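Local structure of beta-lactamase (Francisella tularensis subsp. tularensis, 3P09) at residues A[41-46]-A[253-258]; A[58-63]-A[176-181]; A[71-76]-A[141-146]; A[150-155]-A[182-187]. The protein probably hydrolyses the ring of beta-lactam antibiotics to give substituted beta-amino acids, as a class A beta-lactamase linked to antibiotic resistance. All coordinates share one frame; numbering follows the deposited sequence.

Contact 1 (A[41-46]-A[253-258]). With SO4 (sulfate ion), chain D.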
loop_
_atom_site.group_PDB
_atom_site.type_symbol
_atom_site.label_atom_id
_atom_site.label_comp_id
_atom_site.label_asym_id
_atom_site.label_seq_id
_atom_site.Cartn_x
_atom_site.Cartn_y
_atom_site.Cartn_z
ATOM N N ILE A 41 -3.481 -13.259 -0.098
ATOM C CA ILE A 41 -2.384 -13.238 0.858
ATOM C C ILE A 41 -1.067 -13.560 0.147
ATOM O O ILE A 41 -0.997 -14.499 -0.649
ATOM C CB ILE A 41 -2.570 -14.346 1.942
ATOM C CG1 ILE A 41 -3.914 -14.221 2.676
ATOM C CG2 ILE A 41 -1.392 -14.365 2.911
ATOM C CD1 ILE A 41 -4.172 -12.891 3.283
ATOM N N TYR A 42 -0.023 -12.793 0.424
ATOM C CA TYR A 42 1.298 -13.189 -0.030
ATOM C C TYR A 42 2.342 -12.749 0.971
ATOM O O TYR A 42 2.276 -11.633 1.490
ATOM C CB TYR A 42 1.609 -12.603 -1.406
ATOM C CG TYR A 42 2.757 -13.313 -2.114
ATOM C CD1 TYR A 42 4.011 -12.733 -2.197
ATOM C CD2 TYR A 42 2.573 -14.566 -2.696
ATOM C CE1 TYR A 42 5.048 -13.371 -2.842
ATOM C CE2 TYR A 42 3.609 -15.211 -3.340
ATOM C CZ TYR A 42 4.845 -14.608 -3.404
ATOM O OH TYR A 42 5.889 -15.232 -4.038
ATOM N N THR A 43 3.302 -13.623 1.256
ATOM C CA THR A 43 4.433 -13.229 2.097
ATOM C C THR A 43 5.722 -13.405 1.320
ATOM O O THR A 43 5.822 -14.283 0.460
ATOM C CB THR A 43 4.557 -14.093 3.334
ATOM O OG1 THR A 43 4.881 -15.430 2.928
ATOM C CG2 THR A 43 3.270 -14.096 4.106
ATOM N N LEU A 44 6.719 -12.586 1.628
ATOM C CA LEU A 44 7.979 -12.668 0.918
ATOM C C LEU A 44 9.107 -12.636 1.926
ATOM O O LEU A 44 9.208 -11.696 2.711
ATOM C CB LEU A 44 8.122 -11.496 -0.043
ATOM C CG LEU A 44 8.331 -11.804 -1.515
ATOM C CD1 LEU A 44 8.904 -10.578 -2.176
ATOM C CD2 LEU A 44 9.258 -12.979 -1.685
ATOM N N ASN A 45 9.945 -13.669 1.895
ATOM C CA ASN A 45 11.116 -13.769 2.759
ATOM C C ASN A 45 12.399 -13.334 2.058
ATOM O O ASN A 45 12.441 -13.173 0.838
ATOM C CB ASN A 45 11.275 -15.198 3.284
ATOM C CG ASN A 45 10.733 -15.367 4.690
ATOM O OD1 ASN A 45 9.578 -15.749 4.887
ATOM N ND2 ASN A 45 11.571 -15.080 5.680
ATOM N N THR A 46 13.454 -13.169 2.841
ATOM C CA THR A 46 14.706 -12.637 2.325
ATOM C C THR A 46 15.486 -13.658 1.491
ATOM O O THR A 46 15.984 -14.653 2.011
ATOM C CB THR A 46 15.578 -12.096 3.471
ATOM O OG1 THR A 46 15.807 -13.139 4.427
ATOM C CG2 THR A 46 14.872 -10.917 4.165
ATOM N N ILE A 253 10.280 -9.411 6.576
ATOM C CA ILE A 253 9.424 -10.062 5.595
ATOM C C ILE A 253 8.424 -9.050 5.068
ATOM O O ILE A 253 8.227 -7.989 5.665
ATOM C CB ILE A 253 8.682 -11.272 6.198
ATOM C CG1 ILE A 253 7.909 -10.863 7.453
ATOM C CG2 ILE A 253 9.675 -12.354 6.593
ATOM C CD1 ILE A 253 6.707 -11.710 7.701
ATOM N N ALA A 254 7.819 -9.340 3.926
ATOM C CA ALA A 254 6.737 -8.480 3.447
ATOM C C ALA A 254 5.465 -9.294 3.496
ATOM O O ALA A 254 5.492 -10.516 3.318
ATOM C CB ALA A 254 7.012 -7.993 2.043
ATOM N N LEU A 255 4.346 -8.629 3.741
ATOM C CA LEU A 255 3.080 -9.333 3.816
ATOM C C LEU A 255 2.006 -8.451 3.219
ATOM O O LEU A 255 1.821 -7.321 3.658
ATOM C CB LEU A 255 2.740 -9.654 5.275
ATOM C CG LEU A 255 1.317 -10.113 5.567
ATOM C CD1 LEU A 255 0.974 -11.410 4.817
ATOM C CD2 LEU A 255 1.137 -10.283 7.066
ATOM N N GLY A 256 1.324 -8.961 2.201
ATOM C CA GLY A 256 0.186 -8.266 1.611
ATOM C C GLY A 256 -1.079 -9.053 1.892
ATOM O O GLY A 256 -1.098 -10.270 1.700
ATOM N N ILE A 257 -2.119 -8.374 2.375
ATOM C CA ILE A 257 -3.434 -8.984 2.566
ATOM C C ILE A 257 -4.477 -8.084 1.912
ATOM O O ILE A 257 -4.622 -6.919 2.299
ATOM C CB ILE A 257 -3.775 -9.153 4.062
ATOM C CG1 ILE A 257 -2.696 -9.972 4.776
ATOM C CG2 ILE A 257 -5.139 -9.793 4.218
ATOM C CD1 ILE A 257 -2.915 -10.106 6.279
ATOM N N LEU A 258 -5.164 -8.604 0.892
ATOM C CA LEU A 258 -6.151 -7.821 0.154
ATOM C C LEU A 258 -7.492 -8.521 0.299
ATOM O O LEU A 258 -7.563 -9.755 0.317
ATOM C CB LEU A 258 -5.773 -7.711 -1.325
ATOM C CG LEU A 258 -4.283 -7.408 -1.599
ATOM C CD1 LEU A 258 -4.020 -7.350 -3.100
ATOM C CD2 LEU A 258 -3.815 -6.120 -0.952
HETATM S S SO4 D . 5.547 -18.500 -5.171
HETATM O O1 SO4 D . 5.721 -18.810 -3.754
HETATM O O2 SO4 D . 4.643 -19.473 -5.779
HETATM O O3 SO4 D . 4.979 -17.166 -5.328
HETATM O O4 SO4 D . 6.842 -18.557 -5.842
#
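Ile41 to Leu44 and Ala254 to Ile257 pair as adjacent antiparallel strands in the five-stranded sheet of the class A beta-lactamase fold; the short segments run 172° apart. Tyr42 and Gly256 bond reciprocally: Gly256 N reaches Tyr42 O at 2.9 Å and Tyr42 N returns the bond to Gly256 O. Leu44 and Ala254 repeat the exchange, with Leu44 N 2.9 Å from Ala254 O, and CA-H...O contacts fill the intervals, the shortest from Thr43 CA to Ala254 O (3.2 Å). On the face carrying Ile41, Thr43, Leu255 and Ile257, the packing is hydrophobic. Ile41 folds back at its second torsion (chi2 -54°), bringing CD1 tightly against Ile257 CG2 at 3.4 Å, the two side chains lying alongside. Thr43 turns its methyl CG2 to Leu255 CD1 (3.6 Å) while OG1 bonds to the backbone of Ile52. On the other face Leu44 CB meets Ala254 CB at 4.2 Å, and the Tyr42 ring extends out from the strand pair and touches Lys179 of helix 178-190. Helix 271-289 covers the first face through Ile281, Ile274 and Leu285; helix 178-190 lies on the second, and strands 53-54 and 239-246 extend the sheet beyond these two.

Contact 2 (A[58-63]-A[176-181])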
loop_
_atom_site.group_PDB
_atom_site.type_symbol
_atom_site.label_atom_id
_atom_site.label_comp_id
_atom_site.label_asym_id
_atom_site.label_seq_id
_atom_site.Cartn_x
_atom_site.Cartn_y
_atom_site.Cartn_z
ATOM N N TYR A 58 -5.047 -13.547 -7.773
ATOM C CA TYR A 58 -6.364 -12.950 -7.962
ATOM C C TYR A 58 -6.198 -11.424 -7.959
ATOM O O TYR A 58 -5.359 -10.896 -7.225
ATOM C CB TYR A 58 -7.277 -13.359 -6.814
ATOM C CG TYR A 58 -8.749 -13.079 -7.039
ATOM C CD1 TYR A 58 -9.334 -11.901 -6.581
ATOM C CD2 TYR A 58 -9.561 -14.009 -7.692
ATOM C CE1 TYR A 58 -10.687 -11.659 -6.770
ATOM C CE2 TYR A 58 -10.909 -13.771 -7.892
ATOM C CZ TYR A 58 -11.464 -12.596 -7.431
ATOM O OH TYR A 58 -12.804 -12.357 -7.622
ATOM N N HIS A 59 -6.987 -10.724 -8.770
ATOM C CA HIS A 59 -6.883 -9.265 -8.843
ATOM C C HIS A 59 -7.904 -8.584 -7.928
ATOM O O HIS A 59 -9.096 -8.910 -7.950
ATOM C CB HIS A 59 -7.056 -8.770 -10.288
ATOM C CG HIS A 59 -5.892 -9.071 -11.181
ATOM N ND1 HIS A 59 -5.030 -8.096 -11.633
ATOM C CD2 HIS A 59 -5.461 -10.234 -11.725
ATOM C CE1 HIS A 59 -4.113 -8.645 -12.407
ATOM N NE2 HIS A 59 -4.350 -9.943 -12.478
ATOM N N PHE A 60 -7.407 -7.636 -7.134
ATOM C CA PHE A 60 -8.164 -6.908 -6.131
ATOM C C PHE A 60 -8.034 -5.401 -6.395
ATOM O O PHE A 60 -6.984 -4.927 -6.807
ATOM C CB PHE A 60 -7.549 -7.148 -4.739
ATOM C CG PHE A 60 -7.689 -8.566 -4.226
ATOM C CD1 PHE A 60 -6.823 -9.566 -4.655
ATOM C CD2 PHE A 60 -8.670 -8.880 -3.293
ATOM C CE1 PHE A 60 -6.937 -10.860 -4.177
ATOM C CE2 PHE A 60 -8.802 -10.178 -2.805
ATOM C CZ PHE A 60 -7.937 -11.174 -3.247
ATOM N N PRO A 61 -9.087 -4.634 -6.099
ATOM C CA PRO A 61 -8.933 -3.168 -6.118
ATOM C C PRO A 61 -7.691 -2.751 -5.315
ATOM O O PRO A 61 -7.519 -3.214 -4.187
ATOM C CB PRO A 61 -10.196 -2.675 -5.400
ATOM C CG PRO A 61 -11.221 -3.764 -5.680
ATOM C CD PRO A 61 -10.426 -5.066 -5.662
ATOM N N ILE A 62 -6.838 -1.903 -5.878
ATOM C CA ILE A 62 -5.635 -1.481 -5.163
ATOM C C ILE A 62 -5.955 -0.346 -4.180
ATOM O O ILE A 62 -5.365 -0.259 -3.111
ATOM C CB ILE A 62 -4.488 -1.087 -6.138
ATOM C CG1 ILE A 62 -3.160 -0.936 -5.370
ATOM C CG2 ILE A 62 -4.831 0.178 -6.930
ATOM C CD1 ILE A 62 -1.949 -0.648 -6.285
ATOM N N CYS A 63 -6.911 0.506 -4.531
ATOM C CA CYS A 63 -7.291 1.605 -3.648
ATOM C C CYS A 63 -6.047 2.437 -3.299
ATOM O O CYS A 63 -5.128 2.564 -4.110
ATOM C CB CYS A 63 -7.962 1.059 -2.373
ATOM S SG CYS A 63 -9.231 -0.226 -2.675
ATOM N N THR A 176 -4.579 -4.868 -8.432
ATOM C CA THR A 176 -3.264 -5.506 -8.357
ATOM C C THR A 176 -3.485 -6.916 -7.808
ATOM O O THR A 176 -4.622 -7.277 -7.496
ATOM C CB THR A 176 -2.318 -4.686 -7.440
ATOM O OG1 THR A 176 -1.012 -5.283 -7.424
ATOM C CG2 THR A 176 -2.867 -4.629 -6.018
ATOM N N THR A 177 -2.419 -7.709 -7.678
ATOM C CA THR A 177 -2.519 -9.035 -7.058
ATOM C C THR A 177 -1.720 -9.033 -5.757
ATOM O O THR A 177 -0.791 -8.232 -5.601
ATOM C CB THR A 177 -1.906 -10.150 -7.957
ATOM O OG1 THR A 177 -0.515 -9.867 -8.181
ATOM C CG2 THR A 177 -2.645 -10.256 -9.309
ATOM N N PRO A 178 -2.069 -9.930 -4.819
ATOM C CA PRO A 178 -1.264 -9.992 -3.593
ATOM C C PRO A 178 0.220 -10.230 -3.901
ATOM O O PRO A 178 1.087 -9.630 -3.282
ATOM C CB PRO A 178 -1.871 -11.172 -2.835
ATOM C CG PRO A 178 -3.327 -11.223 -3.300
ATOM C CD PRO A 178 -3.237 -10.835 -4.772
ATOM N N LYS A 179 0.513 -11.075 -4.877
ATOM C CA LYS A 179 1.904 -11.379 -5.196
ATOM C C LYS A 179 2.636 -10.136 -5.701
ATOM O O LYS A 179 3.714 -9.793 -5.217
ATOM C CB LYS A 179 1.965 -12.521 -6.231
ATOM C CG LYS A 179 3.356 -13.057 -6.519
ATOM C CD LYS A 179 3.288 -14.219 -7.509
ATOM C CE LYS A 179 4.685 -14.726 -7.855
ATOM N NZ LYS A 179 4.670 -15.852 -8.834
ATOM N N ALA A 180 2.033 -9.441 -6.663
ATOM C CA ALA A 180 2.702 -8.320 -7.302
ATOM C C ALA A 180 2.960 -7.190 -6.313
ATOM O O ALA A 180 4.063 -6.631 -6.258
ATOM C CB ALA A 180 1.891 -7.813 -8.514
ATOM N N ILE A 181 1.938 -6.848 -5.540
ATOM C CA ILE A 181 2.027 -5.689 -4.664
ATOM C C ILE A 181 2.972 -5.966 -3.499
ATOM O O ILE A 181 3.631 -5.060 -3.017
ATOM C CB ILE A 181 0.653 -5.250 -4.138
ATOM C CG1 ILE A 181 0.726 -3.801 -3.649
ATOM C CG2 ILE A 181 0.155 -6.203 -3.039
ATOM C CD1 ILE A 181 1.000 -2.821 -4.785
#
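Phe60 and Thr176 form the hydrogen-bonded antiparallel pair of a two-stranded sheet whose strand 175-176 runs on through Thr177 into helix 178-190. Its two backbone bonds are Phe60 N to Thr176 O (2.8 Å, nearly straight at 171°) and Thr176 N to Phe60 O (2.9 Å). CA-H...O contacts continue the pairing outward, His59 CA to Thr176 O and Thr177 CA to Tyr58 O. The aromatic contribution is a CH-pi contact: Thr177 CG2 sits over the centre of the His59 ring, 3.6 Å from its centroid and 10° off the normal. With chi1 at 60°, one torsion serves both branches of Thr177, sending CG2 to the imidazole and OG1 to the helix. Apolar contacts flank the strand pair. Pro178 CG approaches Phe60 CE1 at 3.7 Å, the two side chains roughly perpendicular, and Ile62 CG1 packs on Thr176 CG2, its CD1 going on to Ile181. Just beyond Ile62, Cys63 is joined to Cys233 by a disulfide, and the hydroxyl of Thr176 is hydrogen-bonded to that of Thr155. At the helix start Thr177 is the N-cap, its OG1 accepting from Ala180 N at 3.0 Å. Tyr58 O, by contrast, is buried without a polar partner, Pro178 CD lying 3.2 Å from it.

Contact 3 (A[71-76]-A[141-146]). With SO4 (sulfate ion), chain E.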
loop_
_atom_site.group_PDB
_atom_site.type_symbol
_atom_site.label_atom_id
_atom_site.label_comp_id
_atom_site.label_asym_id
_atom_site.label_seq_id
_atom_site.Cartn_x
_atom_site.Cartn_y
_atom_site.Cartn_z
ATOM N N VAL A 71 5.260 6.892 -4.062
ATOM C CA VAL A 71 6.364 7.405 -3.259
ATOM C C VAL A 71 7.682 6.727 -3.649
ATOM O O VAL A 71 8.729 7.370 -3.729
ATOM C CB VAL A 71 6.052 7.282 -1.761
ATOM C CG1 VAL A 71 7.306 7.436 -0.930
ATOM C CG2 VAL A 71 5.023 8.329 -1.397
ATOM N N GLY A 72 7.623 5.433 -3.931
ATOM C CA GLY A 72 8.777 4.746 -4.477
ATOM C C GLY A 72 9.280 5.416 -5.755
ATOM O O GLY A 72 10.477 5.646 -5.931
ATOM N N ALA A 73 8.352 5.732 -6.649
ATOM C CA ALA A 73 8.679 6.407 -7.898
ATOM C C ALA A 73 9.326 7.761 -7.649
ATOM O O ALA A 73 10.259 8.156 -8.344
ATOM C CB ALA A 73 7.427 6.569 -8.752
ATOM N N ILE A 74 8.803 8.489 -6.671
ATOM C CA ILE A 74 9.360 9.789 -6.333
ATOM C C ILE A 74 10.794 9.650 -5.832
ATOM O O ILE A 74 11.667 10.445 -6.186
ATOM C CB ILE A 74 8.487 10.488 -5.270
ATOM C CG1 ILE A 74 7.145 10.890 -5.888
ATOM C CG2 ILE A 74 9.217 11.705 -4.667
ATOM C CD1 ILE A 74 7.254 12.087 -6.834
ATOM N N LEU A 75 11.048 8.635 -5.015
ATOM C CA LEU A 75 12.398 8.422 -4.482
ATOM C C LEU A 75 13.381 8.044 -5.585
ATOM O O LEU A 75 14.547 8.466 -5.580
ATOM C CB LEU A 75 12.377 7.346 -3.396
ATOM C CG LEU A 75 11.618 7.753 -2.125
ATOM C CD1 LEU A 75 11.374 6.574 -1.209
ATOM C CD2 LEU A 75 12.382 8.837 -1.395
ATOM N N ASP A 76 12.911 7.239 -6.528
ATOM C CA ASP A 76 13.720 6.859 -7.674
ATOM C C ASP A 76 14.024 8.135 -8.461
ATOM O O ASP A 76 15.158 8.372 -8.870
ATOM C CB ASP A 76 12.950 5.829 -8.517
ATOM C CG ASP A 76 13.585 5.566 -9.880
ATOM O OD1 ASP A 76 14.426 4.649 -9.983
ATOM O OD2 ASP A 76 13.213 6.253 -10.858
ATOM N N GLN A 141 1.551 8.253 -16.629
ATOM C CA GLN A 141 2.353 7.459 -17.537
ATOM C C GLN A 141 3.713 7.170 -16.922
ATOM O O GLN A 141 4.209 6.047 -16.999
ATOM C CB GLN A 141 2.496 8.150 -18.893
ATOM C CG GLN A 141 1.192 8.246 -19.659
ATOM C CD GLN A 141 1.374 8.837 -21.043
ATOM O OE1 GLN A 141 1.295 8.126 -22.045
ATOM N NE2 GLN A 141 1.628 10.143 -21.104
ATOM N N ASN A 142 4.303 8.174 -16.287
ATOM C CA ASN A 142 5.588 7.993 -15.622
ATOM C C ASN A 142 5.518 7.024 -14.451
ATOM O O ASN A 142 6.440 6.235 -14.227
ATOM C CB ASN A 142 6.167 9.335 -15.168
ATOM C CG ASN A 142 6.755 10.118 -16.320
ATOM O OD1 ASN A 142 7.067 9.548 -17.363
ATOM N ND2 ASN A 142 6.912 11.425 -16.143
ATOM N N LEU A 143 4.432 7.103 -13.692
ATOM C CA LEU A 143 4.214 6.173 -12.595
ATOM C C LEU A 143 4.144 4.736 -13.099
ATOM O O LEU A 143 4.800 3.851 -12.551
ATOM C CB LEU A 143 2.941 6.532 -11.827
ATOM C CG LEU A 143 2.536 5.599 -10.687
ATOM C CD1 LEU A 143 3.683 5.435 -9.700
ATOM C CD2 LEU A 143 1.281 6.143 -9.994
ATOM N N ASN A 144 3.342 4.499 -14.136
ATOM C CA ASN A 144 3.237 3.159 -14.708
ATOM C C ASN A 144 4.558 2.654 -15.296
ATOM O O ASN A 144 4.873 1.474 -15.192
ATOM C CB ASN A 144 2.120 3.104 -15.740
ATOM C CG ASN A 144 0.755 3.175 -15.101
ATOM O OD1 ASN A 144 0.454 2.417 -14.178
ATOM N ND2 ASN A 144 -0.069 4.108 -15.560
ATOM N N LYS A 145 5.334 3.547 -15.906
ATOM C CA LYS A 145 6.693 3.182 -16.314
ATOM C C LYS A 145 7.520 2.697 -15.116
ATOM O O LYS A 145 8.217 1.690 -15.188
ATOM C CB LYS A 145 7.396 4.360 -17.007
ATOM C CG LYS A 145 6.859 4.645 -18.407
ATOM C CD LYS A 145 7.777 5.575 -19.212
ATOM C CE LYS A 145 7.668 7.028 -18.760
ATOM N NZ LYS A 145 8.545 7.942 -19.557
ATOM N N PHE A 146 7.445 3.419 -14.006
ATOM C CA PHE A 146 8.198 3.000 -12.829
ATOM C C PHE A 146 7.728 1.642 -12.300
ATOM O O PHE A 146 8.537 0.776 -11.966
ATOM C CB PHE A 146 8.141 4.054 -11.723
ATOM C CG PHE A 146 8.861 3.637 -10.475
ATOM C CD1 PHE A 146 10.251 3.654 -10.428
ATOM C CD2 PHE A 146 8.163 3.230 -9.359
ATOM C CE1 PHE A 146 10.926 3.261 -9.292
ATOM C CE2 PHE A 146 8.835 2.843 -8.213
ATOM C CZ PHE A 146 10.220 2.854 -8.182
HETATM S S SO4 E . -1.030 11.270 -17.988
HETATM O O1 SO4 E . -1.428 11.898 -16.727
HETATM O O2 SO4 E . -1.874 10.103 -18.236
HETATM O O3 SO4 E . -1.198 12.224 -19.081
HETATM O O4 SO4 E . 0.370 10.850 -17.920
#
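The Phe146 ring lies with one face against Ala73, whose CA sits 3.6 Å from the ring centroid and 14° off the normal, a CH-pi contact made by the helix backbone itself. On the same face CE2 lies 3.3 Å from Ala73 N, and CE1 meets Asp76 CB at 3.4 Å. Gly72, lacking a side chain, lets the ring lie directly on the main chain. Phe146 projects with CG opposite its backbone N, which carries the phenyl group out from helix 140-149 and across the neighbouring turn. Helices 66-80 and 140-149 belong to the helical part of the class A beta-lactamase fold, and their short segments cross almost perpendicularly, at 88° with the axes 9.7 Å apart. Also on the face covered by Ala73 CA, but offset toward CD2, Ala73 CB touches both Phe146 CD2 (3.5 Å) and Leu143 CD1 (4.0 Å), with Leu137 of helix 127-137 touching both Ala73 and Leu143. Asp76 runs past Phe146 in the opposite direction, its carboxylate plane turned 48° from the ring, and OD1 forms a salt bridge with Lys149. At the start of helix 140-149, Gln141 N donates to O4 of a sulfate at 3.1 Å.

Contact 4 (A[150-155]-A[182-187])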
loop_
_atom_site.group_PDB
_atom_site.type_symbol
_atom_site.label_atom_id
_atom_site.label_comp_id
_atom_site.label_asym_id
_atom_site.label_seq_id
_atom_site.Cartn_x
_atom_site.Cartn_y
_atom_site.Cartn_z
ATOM N N LEU A 150 9.918 -1.904 -11.743
ATOM C CA LEU A 150 9.929 -2.751 -10.551
ATOM C C LEU A 150 9.776 -4.229 -10.870
ATOM O O LEU A 150 10.034 -5.077 -10.012
ATOM C CB LEU A 150 8.805 -2.358 -9.588
ATOM C CG LEU A 150 9.039 -1.210 -8.612
ATOM C CD1 LEU A 150 7.805 -1.025 -7.741
ATOM C CD2 LEU A 150 10.265 -1.471 -7.747
ATOM N N GLY A 151 9.346 -4.544 -12.091
ATOM C CA GLY A 151 9.080 -5.924 -12.459
ATOM C C GLY A 151 7.613 -6.299 -12.299
ATOM O O GLY A 151 7.248 -7.472 -12.408
ATOM N N ASP A 152 6.774 -5.294 -12.059
ATOM C CA ASP A 152 5.348 -5.507 -11.819
ATOM C C ASP A 152 4.540 -5.347 -13.102
ATOM O O ASP A 152 4.324 -4.228 -13.570
ATOM C CB ASP A 152 4.841 -4.509 -10.771
ATOM C CG ASP A 152 3.385 -4.746 -10.393
ATOM O OD1 ASP A 152 2.680 -5.447 -11.153
ATOM O OD2 ASP A 152 2.944 -4.235 -9.337
ATOM N N ASN A 153 4.082 -6.461 -13.660
ATOM C CA ASN A 153 3.239 -6.421 -14.855
ATOM C C ASN A 153 1.778 -6.767 -14.568
ATOM O O ASN A 153 1.010 -7.039 -15.492
ATOM C CB ASN A 153 3.774 -7.371 -15.930
ATOM C CG ASN A 153 5.213 -7.089 -16.288
ATOM O OD1 ASN A 153 6.085 -7.941 -16.106
ATOM N ND2 ASN A 153 5.479 -5.881 -16.785
ATOM N N ASP A 154 1.398 -6.769 -13.295
ATOM C CA ASP A 154 0.026 -7.116 -12.919
ATOM C C ASP A 154 -0.777 -5.889 -12.480
ATOM O O ASP A 154 -1.985 -5.826 -12.668
ATOM C CB ASP A 154 0.009 -8.168 -11.799
ATOM C CG ASP A 154 0.466 -9.542 -12.273
ATOM O OD1 ASP A 154 0.286 -9.851 -13.467
ATOM O OD2 ASP A 154 0.991 -10.317 -11.445
ATOM N N THR A 155 -0.093 -4.919 -11.899
ATOM C CA THR A 155 -0.741 -3.723 -11.363
ATOM C C THR A 155 -1.096 -2.744 -12.482
ATOM O O THR A 155 -0.225 -2.319 -13.236
ATOM C CB THR A 155 0.189 -3.047 -10.339
ATOM O OG1 THR A 155 0.372 -3.936 -9.235
ATOM C CG2 THR A 155 -0.392 -1.735 -9.831
ATOM N N THR A 182 3.075 -7.229 -3.090
ATOM C CA THR A 182 3.938 -7.611 -1.972
ATOM C C THR A 182 5.400 -7.692 -2.415
ATOM O O THR A 182 6.289 -7.238 -1.707
ATOM C CB THR A 182 3.483 -8.961 -1.332
ATOM O OG1 THR A 182 2.157 -8.818 -0.824
ATOM C CG2 THR A 182 4.387 -9.371 -0.170
ATOM N N LYS A 183 5.653 -8.282 -3.579
ATOM C CA LYS A 183 6.984 -8.203 -4.180
ATOM C C LYS A 183 7.412 -6.729 -4.337
ATOM O O LYS A 183 8.575 -6.383 -4.128
ATOM C CB LYS A 183 7.025 -8.940 -5.528
ATOM C CG LYS A 183 6.943 -10.472 -5.395
ATOM C CD LYS A 183 7.351 -11.209 -6.681
ATOM C CE LYS A 183 6.720 -10.594 -7.897
ATOM N NZ LYS A 183 7.348 -11.081 -9.169
ATOM N N ASP A 184 6.467 -5.859 -4.683
ATOM C CA ASP A 184 6.785 -4.437 -4.870
ATOM C C ASP A 184 7.289 -3.767 -3.597
ATOM O O ASP A 184 8.287 -3.057 -3.617
ATOM C CB ASP A 184 5.563 -3.653 -5.350
ATOM C CG ASP A 184 5.215 -3.937 -6.796
ATOM O OD1 ASP A 184 6.061 -4.516 -7.521
ATOM O OD2 ASP A 184 4.094 -3.566 -7.206
ATOM N N ILE A 185 6.573 -3.964 -2.497
ATOM C CA ILE A 185 6.957 -3.277 -1.265
ATOM C C ILE A 185 8.286 -3.834 -0.763
ATOM O O ILE A 185 9.114 -3.099 -0.235
ATOM C CB ILE A 185 5.849 -3.358 -0.177
ATOM C CG1 ILE A 185 6.033 -2.234 0.852
ATOM C CG2 ILE A 185 5.839 -4.719 0.501
ATOM C CD1 ILE A 185 4.840 -2.080 1.808
ATOM N N TYR A 186 8.503 -5.130 -0.951
ATOM C CA TYR A 186 9.761 -5.751 -0.517
ATOM C C TYR A 186 10.916 -5.216 -1.351
ATOM O O TYR A 186 11.983 -4.886 -0.830
ATOM C CB TYR A 186 9.698 -7.272 -0.685
ATOM C CG TYR A 186 10.899 -7.980 -0.097
ATOM C CD1 TYR A 186 12.030 -8.235 -0.865
ATOM C CD2 TYR A 186 10.909 -8.373 1.237
ATOM C CE1 TYR A 186 13.142 -8.883 -0.318
ATOM C CE2 TYR A 186 12.009 -9.007 1.792
ATOM C CZ TYR A 186 13.120 -9.263 1.010
ATOM O OH TYR A 186 14.202 -9.898 1.571
ATOM N N LYS A 187 10.702 -5.141 -2.662
ATOM C CA LYS A 187 11.762 -4.693 -3.555
ATOM C C LYS A 187 12.136 -3.249 -3.238
ATOM O O LYS A 187 13.325 -2.889 -3.200
ATOM C CB LYS A 187 11.338 -4.849 -5.013
ATOM C CG LYS A 187 12.411 -4.482 -6.022
ATOM C CD LYS A 187 12.109 -5.140 -7.366
ATOM C CE LYS A 187 13.158 -4.790 -8.411
ATOM N NZ LYS A 187 14.533 -5.183 -7.985
HETATM O O HOH W 1 8.248 -6.516 -8.518
#
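Asp152 and Asp184 meet at the tight end of this contact, their OD2 atoms 2.5 Å apart and their carboxylate planes turned 41° to each other. Oxygens this close suggest that an acid group probably holds a proton. Asp152 is held firmly from its own loop: OD1 accepts from Asp154 N (2.8 Å) and Thr155 N (2.9 Å), as in an Asx turn and Asx motif, and OD2 receives the Thr155 hydroxyl at 2.6 Å. The Asp184 carboxylate also has an apolar neighbour, since Leu150 CD1 packs 3.9 Å from its OD1. Looser packing prevails toward Lys187, which is partly exposed. Its aliphatic chain lies antiparallel alongside Leu150, CG 4.1 Å from CD2, and its CD lies 3.4 Å from Leu150 O. Its bend at chi4 (58°) turns NZ aside, toward a weak bond with Asn192. A water bridges Leu150 O (2.7 Å) and Asp184 OD1. Exposed Gly151 follows Leu150, its positive phi completing a Schellman motif after helix 140-149. Asp152 and Thr155 stand where the chain leaves that helix for the long excursion to strand 175-176, which probably includes the omega loop of class A beta-lactamases.

All four contacts are largely buried, yet their chemistry differs. Contact 1 is regular sheet pairing, contact 2 a single strand pair joined to a helix cap, and contact 3 side chains packed on helix backbone. Contact 4 alone brings two carboxylates together, beside a water. Contacts 2 and 4 share helix 178-190, and the Thr176 and Thr155 hydroxyls probably join them by a hydrogen bond, flanking what is probably the omega loop. That helix also lies on contact 1, where Pro178 and Lys179 touch Tyr42 and Lys183 touches Leu44. Contact 3 stands apart in the helical region, its centre about 22 Å from that of contact 1.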